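Side-chain contacts in diol-dehydratase (Roseburia inulinivorans, PDB 5I2A), which probably catalyses, as a B12-independent glycyl radical enzyme, the dehydration of diols such as 1,2-propanediol: residues A[796-801]-A[809-814]; A[698-703]-A[830-835]; A[813-818]-A[823-828]; A[774-779]-A[788-793]. All coordinates share one frame; numbering follows the deposited sequence.

Contact 1 (A[796-801]-A[809-814]); sequences ATLLDA and SGLIVR
Ala-801 and Leu-811 mark the nearest approach of the two backbones, their CA atoms 8.2 Å apart, where a helical turn faces the chain running into strand 812-814. No hydrogen bond spans the gap, and the 153 Å² buried between the segments comes from aliphatic side chains. Leu-811 does most of the reaching. With its CG anti to the backbone N (chi1 177°), its side chain extends to the helix surface, where Leu-811 CD2 sits 3.8 Å from Ala-801 CB. Leu-811 CD2 also lies 4.3 Å from both Thr-797 CG2 and Leu-798 CD2, so Thr-797, Leu-798 and Ala-801, spaced over one turn, form a shallow three-sided seat for it. The arrangement joins helix 795-803 to the first strand of the antiparallel hairpin 812-814/819-821, in the glycine-radical region of the chain; that hairpin leads to Gly-817, the predicted radical site. Two residues on, inside strand 812-814, Val-813 meets the helix in turn, its CG1 3.8 Å from Leu-798 CD2 as the two side chains run across one another at a slant. Helix 827-835 borders the same apolar cluster, with Ile-834 against Leu-798 and Ile-833 against Val-813, and Phe-822 flanks both Ala-801 and Val-813. Thr-797 offers only its CG2 methyl to Leu-811; its OG1 is hydrogen-bonded to Asp-794, just before the helix.

Contact 2 (A[698-703]-A[830-835]); sequences ANVPLG and QDDIIK
A buried polar link, Asn-699 to Asp-832, ties the short helix 699-703 to the C-terminal helix 827-835, across 126 intervening residues. The backbones come nearest at Val-700 and Asp-832, whose CA atoms are 7.3 Å apart. Asn-699 ND2 donates to Asp-832 OD2 over 2.9 Å, with an N-H...O angle of 158°. The acceptor lies close to the amide plane, but the donor stands above the carboxylate, 37° out of its plane, and the two flat groups are turned roughly halfway between coplanar and perpendicular. Asn-699 ND2 is also hydrogen-bonded to Val-719 O, which helps fix the amide's rotation. Beside this bond Val-700 CG2 packs 3.7 Å from Asp-832 CB, an apolar flank to the carboxylate. Away from this contact, Ala-698 and Leu-702 rest on strands 454-457 and 548-556. Lys-835, one turn further on, places NZ 2.8 Å from Asp-832 OD1 in a salt bridge to the anti lone pair. An alanine in place of Asp-832 would probably leave the Asn-699 amide with one partner fewer and Lys-835 without its counter-charge. Each carboxylate oxygen is engaged separately, and the nearby ammonium is likely to favour the ionised acid despite its burial.

Contact 3 (A[813-818]-A[823-828]); sequences VRVAGY and TTLSKS
Val-813, in strand 812-814, opens the contact, its CG2 4.1 Å from Leu-825 CD1; this second methyl stands between backbone N and carbonyl carbon, turned to the chain that follows the hairpin. Arg-814 points elsewhere. Its backbone N is hydrogen-bonded to Asn-791 OD1 and its NH1 to Ser-819 OG, while Tyr-818 N lies 3.2 Å above the centre of the guanidinium plane. Val-815 comes back to Leu-825: its CG2 is also 4.1 Å from Leu-825 CD1, so that one leucine methyl touches a methyl of each valine, both on the same side of it. The chain then turns away, Val-815 N bonding to Tyr-818 O over 2.9 Å and closing the turn on itself, while Val-815 O accepts from Asn-756 ND2 and Arg-836 NH2. This turn is the glycine loop of the glycyl radical family, at the tip of the antiparallel hairpin 812-814/819-821. Ala-816 packs on Pro-695. Gly-817, predicted to carry the radical and present here as ordinary glycine, has phi 87° and psi 2°, where a CB would press on the preceding carbonyl oxygen. Tyr-818 folds back so that Val-815 CB lies 3.5 Å above one face of the Tyr-818 ring, offset toward the rim; its OH bonds to Ala-339 O, and Phe-344 meets the ring edge-to-face. Leu-825 itself reaches the valines with CG beside its backbone N (chi1 -55°). Its other neighbours include Ala-820 of the second strand and Ile-833 of helix 827-835, for which Ser-826 occupies the N-cap position.

Contact 4 (A[774-779]-A[788-793]); sequences ISLIRG and MQFNVV
The outer end of the Phe-790 ring is the main bump here, and it pushes into the hollow between Leu-776 and Ile-777 on the helix. Ile-777 forms one wall: its CG1 lies 3.7 Å from Phe-790 CZ and its CD1 3.8 Å from Phe-790 CE1, the ethyl branch meeting the CZ-CE1 end of the ring obliquely. Leu-776 forms the other, its CD2, likewise oblique, 4.2 Å from Phe-790 CE2. The N-to-C directions of segments 774-779 and 788-792 make 146°, near antiparallel, with the segment axes 10.1 Å apart, as consecutive elements of the beta-alpha-beta unit 756-759, 766-781, 787-792, in which the two strands are parallel neighbours. An alanine at Phe-790 would probably open a gap between helix and sheet and leave Leu-776 CD2 and the ethyl branch of Ile-777 without the ring they pack on. Two residues earlier, on the same side of the strand, Met-788 fills in beside the helix backbone: its SD stands 4.2 Å from Ile-777 CA, and the bend at chi3 (97°) brings CE against the outer end of the Phe-790 ring. Cys-738 and Met-757 each touch both Leu-776 and Met-788, and the Phe-773 ring meets that of Phe-790 edge-to-face.

How the contacts relate
All touching residues of contact 3 are buried, while contacts 1, 2 and 4 each include partly exposed ones (Thr-797 and Leu-811; Val-700; Leu-776). Contacts 1, 3 and 4 are apolar across their interfaces; contact 2 alone uses a hydrogen bond, with a charged pair beside it. Contacts 1 and 3 share Val-813, which turns one methyl to each, and contacts 2 and 3 both use helix 827-835. Ile-833 CD1 packs 3.9 Å from Val-813 CG2, bringing the three together. Contact 4 stands apart, its centre about 20 Å from that of contact 1, which it meets where Leu-798 CD2 packs 3.9 Å from Val-793 CG2. Contact 3 is centred nearest the chain's centre, about 13 Å away; contact 1 farthest, about 22 Å.

Contact 1 (A[796-801]-A[809-814])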
loop_
_atom_site.group_PDB
_atom_site.type_symbol
_atom_site.label_atom_id
_atom_site.label_comp_id
_atom_site.label_asym_id
_atom_site.label_seq_id
_atom_site.Cartn_x
_atom_site.Cartn_y
_atom_site.Cartn_z
ATOM N N ALA A 796 -26.718 46.635 -17.650
ATOM C CA ALA A 796 -25.964 47.888 -17.565
ATOM C C ALA A 796 -25.006 47.879 -16.384
ATOM O O ALA A 796 -23.901 48.417 -16.465
ATOM C CB ALA A 796 -26.911 49.077 -17.471
ATOM N N THR A 797 -25.425 47.242 -15.297
ATOM C CA THR A 797 -24.591 47.159 -14.104
ATOM C C THR A 797 -23.319 46.351 -14.360
ATOM O O THR A 797 -22.225 46.753 -13.970
ATOM C CB THR A 797 -25.353 46.527 -12.925
ATOM O OG1 THR A 797 -26.412 47.397 -12.524
ATOM C CG2 THR A 797 -24.425 46.294 -11.744
ATOM N N LEU A 798 -23.464 45.218 -15.028
ATOM C CA LEU A 798 -22.312 44.363 -15.291
ATOM C C LEU A 798 -21.360 45.023 -16.285
ATOM O O LEU A 798 -20.156 44.970 -16.094
ATOM C CB LEU A 798 -22.754 42.994 -15.806
ATOM C CG LEU A 798 -23.613 42.137 -14.860
ATOM C CD1 LEU A 798 -23.879 40.795 -15.491
ATOM C CD2 LEU A 798 -22.954 41.961 -13.513
ATOM N N LEU A 799 -21.901 45.640 -17.337
ATOM C CA LEU A 799 -21.072 46.364 -18.308
ATOM C C LEU A 799 -20.324 47.519 -17.649
ATOM O O LEU A 799 -19.141 47.696 -17.893
ATOM C CB LEU A 799 -21.912 46.885 -19.479
ATOM C CG LEU A 799 -22.536 45.799 -20.363
ATOM C CD1 LEU A 799 -23.456 46.402 -21.417
ATOM C CD2 LEU A 799 -21.450 44.946 -21.020
ATOM N N ASP A 800 -21.006 48.295 -16.808
ATOM C CA ASP A 800 -20.344 49.398 -16.109
ATOM C C ASP A 800 -19.240 48.894 -15.169
ATOM O O ASP A 800 -18.214 49.556 -15.003
ATOM C CB ASP A 800 -21.345 50.240 -15.309
ATOM C CG ASP A 800 -20.794 51.632 -14.972
ATOM O OD1 ASP A 800 -20.151 52.230 -15.846
ATOM O OD2 ASP A 800 -20.988 52.122 -13.845
ATOM N N ALA A 801 -19.452 47.733 -14.551
ATOM C CA ALA A 801 -18.454 47.158 -13.650
ATOM C C ALA A 801 -17.223 46.690 -14.432
ATOM O O ALA A 801 -16.112 46.681 -13.906
ATOM C CB ALA A 801 -19.047 46.001 -12.846
ATOM N N SER A 809 -16.279 47.387 -6.263
ATOM C CA SER A 809 -15.361 46.516 -5.569
ATOM C C SER A 809 -16.110 45.479 -4.726
ATOM O O SER A 809 -15.569 44.425 -4.433
ATOM C CB SER A 809 -14.393 47.342 -4.708
ATOM O OG SER A 809 -15.081 48.076 -3.720
ATOM N N GLY A 810 -17.364 45.760 -4.379
ATOM C CA GLY A 810 -18.152 44.821 -3.590
ATOM C C GLY A 810 -19.201 44.042 -4.372
ATOM O O GLY A 810 -19.971 43.272 -3.800
ATOM N N LEU A 811 -19.249 44.245 -5.679
ATOM C CA LEU A 811 -20.294 43.627 -6.486
ATOM C C LEU A 811 -20.098 42.104 -6.561
ATOM O O LEU A 811 -19.032 41.640 -6.935
ATOM C CB LEU A 811 -20.309 44.220 -7.889
ATOM C CG LEU A 811 -21.324 43.591 -8.843
ATOM C CD1 LEU A 811 -22.750 43.914 -8.384
ATOM C CD2 LEU A 811 -21.075 44.068 -10.253
ATOM N N ILE A 812 -21.126 41.350 -6.180
ATOM C CA ILE A 812 -21.104 39.888 -6.232
ATOM C C ILE A 812 -21.965 39.401 -7.392
ATOM O O ILE A 812 -23.034 39.952 -7.627
ATOM C CB ILE A 812 -21.651 39.248 -4.922
ATOM C CG1 ILE A 812 -20.918 39.776 -3.687
ATOM C CG2 ILE A 812 -21.651 37.714 -5.004
ATOM C CD1 ILE A 812 -19.703 39.024 -3.306
ATOM N N VAL A 813 -21.510 38.386 -8.125
ATOM C CA VAL A 813 -22.402 37.696 -9.052
ATOM C C VAL A 813 -22.399 36.208 -8.761
ATOM O O VAL A 813 -21.452 35.689 -8.173
ATOM C CB VAL A 813 -22.018 37.894 -10.522
ATOM C CG1 VAL A 813 -22.184 39.354 -10.929
ATOM C CG2 VAL A 813 -20.583 37.383 -10.782
ATOM N N ARG A 814 -23.462 35.535 -9.185
ATOM C CA ARG A 814 -23.511 34.088 -9.164
ATOM C C ARG A 814 -22.740 33.549 -10.350
ATOM O O ARG A 814 -23.016 33.943 -11.482
ATOM C CB ARG A 814 -24.956 33.581 -9.213
ATOM C CG ARG A 814 -25.079 32.096 -8.895
ATOM C CD ARG A 814 -24.581 31.799 -7.472
ATOM N NE ARG A 814 -24.778 30.398 -7.075
ATOM C CZ ARG A 814 -24.476 29.910 -5.876
ATOM N NH1 ARG A 814 -23.942 30.698 -4.946
ATOM N NH2 ARG A 814 -24.701 28.630 -5.602
#

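Contact 2 (A[698-703]-A[830-835])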
loop_
_atom_site.group_PDB
_atom_site.type_symbol
_atom_site.label_atom_id
_atom_site.label_comp_id
_atom_site.label_asym_id
_atom_site.label_seq_id
_atom_site.Cartn_x
_atom_site.Cartn_y
_atom_site.Cartn_z
ATOM N N ALA A 698 -15.721 26.189 -15.370
ATOM C CA ALA A 698 -14.912 25.485 -16.366
ATOM C C ALA A 698 -15.552 25.372 -17.738
ATOM O O ALA A 698 -14.920 24.877 -18.678
ATOM C CB ALA A 698 -14.557 24.087 -15.852
ATOM N N ASN A 699 -16.798 25.827 -17.870
ATOM C CA ASN A 699 -17.448 25.800 -19.167
ATOM C C ASN A 699 -16.766 26.797 -20.113
ATOM O O ASN A 699 -16.788 26.614 -21.314
ATOM C CB ASN A 699 -18.939 26.103 -19.054
ATOM C CG ASN A 699 -19.205 27.496 -18.504
ATOM O OD1 ASN A 699 -18.716 27.855 -17.443
ATOM N ND2 ASN A 699 -19.952 28.288 -19.247
ATOM N N VAL A 700 -16.128 27.822 -19.560
ATOM C CA VAL A 700 -15.379 28.767 -20.393
ATOM C C VAL A 700 -14.071 28.136 -20.935
ATOM O O VAL A 700 -13.913 28.048 -22.141
ATOM C CB VAL A 700 -15.110 30.077 -19.617
ATOM C CG1 VAL A 700 -14.157 30.983 -20.383
ATOM C CG2 VAL A 700 -16.447 30.765 -19.316
ATOM N N PRO A 701 -13.159 27.642 -20.061
ATOM C CA PRO A 701 -11.998 26.984 -20.683
ATOM C C PRO A 701 -12.319 25.704 -21.478
ATOM O O PRO A 701 -11.627 25.443 -22.460
ATOM C CB PRO A 701 -11.084 26.658 -19.490
ATOM C CG PRO A 701 -11.989 26.661 -18.284
ATOM C CD PRO A 701 -13.006 27.741 -18.594
ATOM N N LEU A 702 -13.337 24.934 -21.099
ATOM C CA LEU A 702 -13.648 23.742 -21.889
ATOM C C LEU A 702 -14.161 24.145 -23.267
ATOM O O LEU A 702 -13.791 23.543 -24.280
ATOM C CB LEU A 702 -14.662 22.836 -21.178
ATOM C CG LEU A 702 -14.047 21.669 -20.391
ATOM C CD1 LEU A 702 -13.051 22.155 -19.335
ATOM C CD2 LEU A 702 -15.147 20.801 -19.744
ATOM N N GLY A 703 -14.993 25.179 -23.310
ATOM C CA GLY A 703 -15.448 25.714 -24.580
ATOM C C GLY A 703 -14.307 26.220 -25.462
ATOM O O GLY A 703 -14.360 26.107 -26.688
ATOM N N GLN A 830 -16.359 36.974 -17.028
ATOM C CA GLN A 830 -17.330 38.067 -16.943
ATOM C C GLN A 830 -18.229 38.105 -18.170
ATOM O O GLN A 830 -19.439 38.234 -18.048
ATOM C CB GLN A 830 -16.629 39.417 -16.804
ATOM C CG GLN A 830 -15.901 39.657 -15.488
ATOM C CD GLN A 830 -15.240 41.029 -15.478
ATOM O OE1 GLN A 830 -15.050 41.626 -16.532
ATOM N NE2 GLN A 830 -14.883 41.525 -14.299
ATOM N N ASP A 831 -17.633 37.996 -19.356
ATOM C CA ASP A 831 -18.420 38.012 -20.588
ATOM C C ASP A 831 -19.410 36.850 -20.650
ATOM O O ASP A 831 -20.515 37.011 -21.148
ATOM C CB ASP A 831 -17.523 37.964 -21.826
ATOM C CG ASP A 831 -16.737 39.257 -22.045
ATOM O OD1 ASP A 831 -17.035 40.278 -21.386
ATOM O OD2 ASP A 831 -15.836 39.243 -22.906
ATOM N N ASP A 832 -18.998 35.675 -20.173
ATOM C CA ASP A 832 -19.890 34.525 -20.180
ATOM C C ASP A 832 -21.114 34.815 -19.310
ATOM O O ASP A 832 -22.240 34.532 -19.688
ATOM C CB ASP A 832 -19.178 33.256 -19.691
ATOM C CG ASP A 832 -19.991 31.993 -19.968
ATOM O OD1 ASP A 832 -20.396 31.795 -21.125
ATOM O OD2 ASP A 832 -20.234 31.206 -19.034
ATOM N N ILE A 833 -20.868 35.393 -18.143
ATOM C CA ILE A 833 -21.929 35.697 -17.195
ATOM C C ILE A 833 -22.864 36.766 -17.767
ATOM O O ILE A 833 -24.086 36.656 -17.665
ATOM C CB ILE A 833 -21.327 36.135 -15.844
ATOM C CG1 ILE A 833 -20.579 34.945 -15.218
ATOM C CG2 ILE A 833 -22.411 36.673 -14.902
ATOM C CD1 ILE A 833 -19.883 35.233 -13.908
ATOM N N ILE A 834 -22.282 37.763 -18.427
ATOM C CA ILE A 834 -23.061 38.845 -19.014
ATOM C C ILE A 834 -23.988 38.374 -20.134
ATOM O O ILE A 834 -25.121 38.827 -20.222
ATOM C CB ILE A 834 -22.127 39.967 -19.544
ATOM C CG1 ILE A 834 -21.516 40.730 -18.363
ATOM C CG2 ILE A 834 -22.888 40.916 -20.448
ATOM C CD1 ILE A 834 -20.336 41.644 -18.732
ATOM N N LYS A 835 -23.538 37.458 -20.988
ATOM C CA LYS A 835 -24.394 37.086 -22.103
ATOM C C LYS A 835 -25.468 36.056 -21.729
ATOM O O LYS A 835 -26.297 35.720 -22.565
ATOM C CB LYS A 835 -23.567 36.569 -23.282
ATOM C CG LYS A 835 -23.180 35.120 -23.211
ATOM C CD LYS A 835 -22.607 34.642 -24.547
ATOM C CE LYS A 835 -22.159 33.175 -24.448
ATOM N NZ LYS A 835 -20.935 33.003 -23.604
#

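Contact 3 (A[813-818]-A[823-828])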
loop_
_atom_site.group_PDB
_atom_site.type_symbol
_atom_site.label_atom_id
_atom_site.label_comp_id
_atom_site.label_asym_id
_atom_site.label_seq_id
_atom_site.Cartn_x
_atom_site.Cartn_y
_atom_site.Cartn_z
ATOM N N VAL A 813 -21.510 38.386 -8.125
ATOM C CA VAL A 813 -22.402 37.696 -9.052
ATOM C C VAL A 813 -22.399 36.208 -8.761
ATOM O O VAL A 813 -21.452 35.689 -8.173
ATOM C CB VAL A 813 -22.018 37.894 -10.522
ATOM C CG1 VAL A 813 -22.184 39.354 -10.929
ATOM C CG2 VAL A 813 -20.583 37.383 -10.782
ATOM N N ARG A 814 -23.462 35.535 -9.185
ATOM C CA ARG A 814 -23.511 34.088 -9.164
ATOM C C ARG A 814 -22.740 33.549 -10.350
ATOM O O ARG A 814 -23.016 33.943 -11.482
ATOM C CB ARG A 814 -24.956 33.581 -9.213
ATOM C CG ARG A 814 -25.079 32.096 -8.895
ATOM C CD ARG A 814 -24.581 31.799 -7.472
ATOM N NE ARG A 814 -24.778 30.398 -7.075
ATOM C CZ ARG A 814 -24.476 29.910 -5.876
ATOM N NH1 ARG A 814 -23.942 30.698 -4.946
ATOM N NH2 ARG A 814 -24.701 28.630 -5.602
ATOM N N VAL A 815 -21.782 32.654 -10.107
ATOM C CA VAL A 815 -21.082 31.997 -11.207
ATOM C C VAL A 815 -21.806 30.686 -11.550
ATOM O O VAL A 815 -22.697 30.681 -12.382
ATOM C CB VAL A 815 -19.584 31.734 -10.872
ATOM C CG1 VAL A 815 -18.871 31.125 -12.060
ATOM C CG2 VAL A 815 -18.903 33.026 -10.466
ATOM N N ALA A 816 -21.431 29.580 -10.909
ATOM C CA ALA A 816 -22.240 28.359 -11.001
ATOM C C ALA A 816 -21.998 27.478 -9.788
ATOM O O ALA A 816 -20.970 26.822 -9.688
ATOM C CB ALA A 816 -21.938 27.601 -12.286
ATOM N N GLY A 817 -22.939 27.489 -8.855
ATOM C CA GLY A 817 -22.813 26.703 -7.645
ATOM C C GLY A 817 -22.057 27.440 -6.562
ATOM O O GLY A 817 -21.832 26.893 -5.486
ATOM N N TYR A 818 -21.676 28.686 -6.865
ATOM C CA TYR A 818 -20.965 29.562 -5.941
ATOM C C TYR A 818 -21.049 30.989 -6.429
ATOM O O TYR A 818 -21.317 31.228 -7.600
ATOM C CB TYR A 818 -19.486 29.170 -5.792
ATOM C CG TYR A 818 -18.615 29.451 -7.007
ATOM C CD1 TYR A 818 -18.749 28.701 -8.173
ATOM C CD2 TYR A 818 -17.640 30.450 -6.978
ATOM C CE1 TYR A 818 -17.930 28.930 -9.286
ATOM C CE2 TYR A 818 -16.819 30.697 -8.090
ATOM C CZ TYR A 818 -16.960 29.929 -9.233
ATOM O OH TYR A 818 -16.156 30.159 -10.331
ATOM N N THR A 823 -15.452 41.752 -10.050
ATOM C CA THR A 823 -14.231 42.358 -10.555
ATOM C C THR A 823 -12.993 41.524 -10.201
ATOM O O THR A 823 -11.892 41.930 -10.519
ATOM C CB THR A 823 -14.022 43.817 -10.044
ATOM O OG1 THR A 823 -13.891 43.832 -8.620
ATOM C CG2 THR A 823 -15.189 44.714 -10.454
ATOM N N THR A 824 -13.159 40.371 -9.549
ATOM C CA THR A 824 -12.024 39.449 -9.401
ATOM C C THR A 824 -12.048 38.382 -10.492
ATOM O O THR A 824 -11.194 37.508 -10.531
ATOM C CB THR A 824 -11.986 38.731 -8.024
ATOM O OG1 THR A 824 -13.098 37.831 -7.905
ATOM C CG2 THR A 824 -12.002 39.732 -6.878
ATOM N N LEU A 825 -13.043 38.445 -11.363
ATOM C CA LEU A 825 -13.153 37.489 -12.454
ATOM C C LEU A 825 -12.529 38.049 -13.730
ATOM O O LEU A 825 -12.559 39.263 -13.960
ATOM C CB LEU A 825 -14.619 37.133 -12.701
ATOM C CG LEU A 825 -15.387 36.621 -11.482
ATOM C CD1 LEU A 825 -16.797 36.217 -11.870
ATOM C CD2 LEU A 825 -14.655 35.440 -10.812
ATOM N N SER A 826 -11.986 37.163 -14.564
ATOM C CA SER A 826 -11.363 37.562 -15.822
ATOM C C SER A 826 -12.415 38.022 -16.814
ATOM O O SER A 826 -13.595 37.694 -16.678
ATOM C CB SER A 826 -10.569 36.404 -16.435
ATOM O OG SER A 826 -11.454 35.449 -16.996
ATOM N N LYS A 827 -11.980 38.757 -17.834
ATOM C CA LYS A 827 -12.900 39.254 -18.849
ATOM C C LYS A 827 -13.701 38.136 -19.523
ATOM O O LYS A 827 -14.903 38.281 -19.762
ATOM C CB LYS A 827 -12.146 40.046 -19.920
ATOM C CG LYS A 827 -13.074 40.545 -21.006
ATOM C CD LYS A 827 -12.350 41.311 -22.100
ATOM C CE LYS A 827 -13.265 41.478 -23.315
ATOM N NZ LYS A 827 -14.615 41.997 -22.912
ATOM N N SER A 828 -13.046 37.028 -19.848
ATOM C CA SER A 828 -13.753 35.957 -20.543
ATOM C C SER A 828 -14.863 35.350 -19.662
ATOM O O SER A 828 -15.940 35.011 -20.150
ATOM C CB SER A 828 -12.770 34.877 -21.020
ATOM O OG SER A 828 -12.107 34.262 -19.932
#

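Contact 4 (A[774-779]-A[788-793])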
loop_
_atom_site.group_PDB
_atom_site.type_symbol
_atom_site.label_atom_id
_atom_site.label_comp_id
_atom_site.label_asym_id
_atom_site.label_seq_id
_atom_site.Cartn_x
_atom_site.Cartn_y
_atom_site.Cartn_z
ATOM N N ILE A 774 -40.768 32.358 -5.900
ATOM C CA ILE A 774 -40.931 31.065 -5.224
ATOM C C ILE A 774 -41.754 30.077 -6.076
ATOM O O ILE A 774 -41.420 28.894 -6.164
ATOM C CB ILE A 774 -41.594 31.231 -3.836
ATOM C CG1 ILE A 774 -40.714 32.060 -2.895
ATOM C CG2 ILE A 774 -41.944 29.877 -3.217
ATOM C CD1 ILE A 774 -39.391 31.434 -2.586
ATOM N N SER A 775 -42.815 30.567 -6.711
ATOM C CA SER A 775 -43.648 29.727 -7.571
ATOM C C SER A 775 -42.910 29.215 -8.795
ATOM O O SER A 775 -43.175 28.117 -9.266
ATOM C CB SER A 775 -44.897 30.490 -8.027
ATOM O OG SER A 775 -45.758 30.706 -6.932
ATOM N N LEU A 776 -42.021 30.034 -9.339
ATOM C CA LEU A 776 -41.179 29.599 -10.448
ATOM C C LEU A 776 -40.359 28.382 -10.037
ATOM O O LEU A 776 -40.353 27.367 -10.735
ATOM C CB LEU A 776 -40.252 30.726 -10.903
ATOM C CG LEU A 776 -39.292 30.406 -12.046
ATOM C CD1 LEU A 776 -40.055 30.159 -13.338
ATOM C CD2 LEU A 776 -38.280 31.535 -12.232
ATOM N N ILE A 777 -39.685 28.491 -8.894
ATOM C CA ILE A 777 -38.875 27.401 -8.353
ATOM C C ILE A 777 -39.713 26.144 -8.089
ATOM O O ILE A 777 -39.346 25.052 -8.499
ATOM C CB ILE A 777 -38.174 27.821 -7.050
ATOM C CG1 ILE A 777 -37.198 28.972 -7.313
ATOM C CG2 ILE A 777 -37.426 26.629 -6.428
ATOM C CD1 ILE A 777 -36.628 29.598 -6.035
ATOM N N ARG A 778 -40.849 26.301 -7.418
ATOM C CA ARG A 778 -41.708 25.154 -7.147
ATOM C C ARG A 778 -42.252 24.493 -8.422
ATOM O O ARG A 778 -42.399 23.283 -8.463
ATOM C CB ARG A 778 -42.862 25.558 -6.240
ATOM C CG ARG A 778 -42.426 25.808 -4.818
ATOM C CD ARG A 778 -43.581 25.617 -3.872
ATOM N NE ARG A 778 -43.209 25.742 -2.465
ATOM C CZ ARG A 778 -42.606 24.790 -1.759
ATOM N NH1 ARG A 778 -42.268 23.639 -2.322
ATOM N NH2 ARG A 778 -42.335 24.993 -0.483
ATOM N N GLY A 779 -42.534 25.280 -9.458
ATOM C CA GLY A 779 -42.989 24.723 -10.723
ATOM C C GLY A 779 -41.967 23.779 -11.347
ATOM O O GLY A 779 -42.318 22.743 -11.906
ATOM N N MET A 788 -31.957 24.976 -8.434
ATOM C CA MET A 788 -31.984 26.244 -9.165
ATOM C C MET A 788 -31.245 27.316 -8.391
ATOM O O MET A 788 -31.259 27.318 -7.160
ATOM C CB MET A 788 -33.413 26.730 -9.423
ATOM C CG MET A 788 -34.095 26.142 -10.629
ATOM S SD MET A 788 -35.663 26.997 -10.975
ATOM C CE MET A 788 -35.185 28.165 -12.252
ATOM N N GLN A 789 -30.633 28.248 -9.114
ATOM C CA GLN A 789 -29.986 29.399 -8.486
ATOM C C GLN A 789 -29.973 30.591 -9.441
ATOM O O GLN A 789 -30.038 30.423 -10.656
ATOM C CB GLN A 789 -28.565 29.056 -8.064
ATOM C CG GLN A 789 -27.691 28.708 -9.249
ATOM C CD GLN A 789 -26.314 28.185 -8.850
ATOM O OE1 GLN A 789 -25.329 28.454 -9.533
ATOM N NE2 GLN A 789 -26.243 27.445 -7.745
ATOM N N PHE A 790 -29.871 31.790 -8.877
ATOM C CA PHE A 790 -30.213 32.997 -9.611
ATOM C C PHE A 790 -29.233 34.143 -9.459
ATOM O O PHE A 790 -28.836 34.504 -8.348
ATOM C CB PHE A 790 -31.589 33.496 -9.175
ATOM C CG PHE A 790 -32.670 32.467 -9.295
ATOM C CD1 PHE A 790 -32.875 31.539 -8.288
ATOM C CD2 PHE A 790 -33.496 32.451 -10.396
ATOM C CE1 PHE A 790 -33.878 30.598 -8.396
ATOM C CE2 PHE A 790 -34.499 31.522 -10.503
ATOM C CZ PHE A 790 -34.689 30.597 -9.498
ATOM N N ASN A 791 -28.855 34.713 -10.594
ATOM C CA ASN A 791 -28.360 36.080 -10.634
ATOM C C ASN A 791 -29.558 37.006 -10.672
ATOM O O ASN A 791 -30.567 36.694 -11.305
ATOM C CB ASN A 791 -27.483 36.327 -11.860
ATOM C CG ASN A 791 -26.030 36.047 -11.601
ATOM O OD1 ASN A 791 -25.425 36.630 -10.698
ATOM N ND2 ASN A 791 -25.458 35.126 -12.381
ATOM N N VAL A 792 -29.459 38.137 -9.991
ATOM C CA VAL A 792 -30.483 39.178 -10.095
ATOM C C VAL A 792 -29.758 40.500 -10.319
ATOM O O VAL A 792 -29.201 41.069 -9.394
ATOM C CB VAL A 792 -31.380 39.254 -8.848
ATOM C CG1 VAL A 792 -32.442 40.371 -9.015
ATOM C CG2 VAL A 792 -32.071 37.899 -8.595
ATOM N N VAL A 793 -29.724 40.946 -11.563
ATOM C CA VAL A 793 -28.862 42.059 -11.942
ATOM C C VAL A 793 -29.247 42.528 -13.333
ATOM O O VAL A 793 -29.724 41.750 -14.151
ATOM C CB VAL A 793 -27.355 41.649 -11.886
ATOM C CG1 VAL A 793 -27.028 40.636 -12.969
ATOM C CG2 VAL A 793 -26.428 42.877 -11.958
#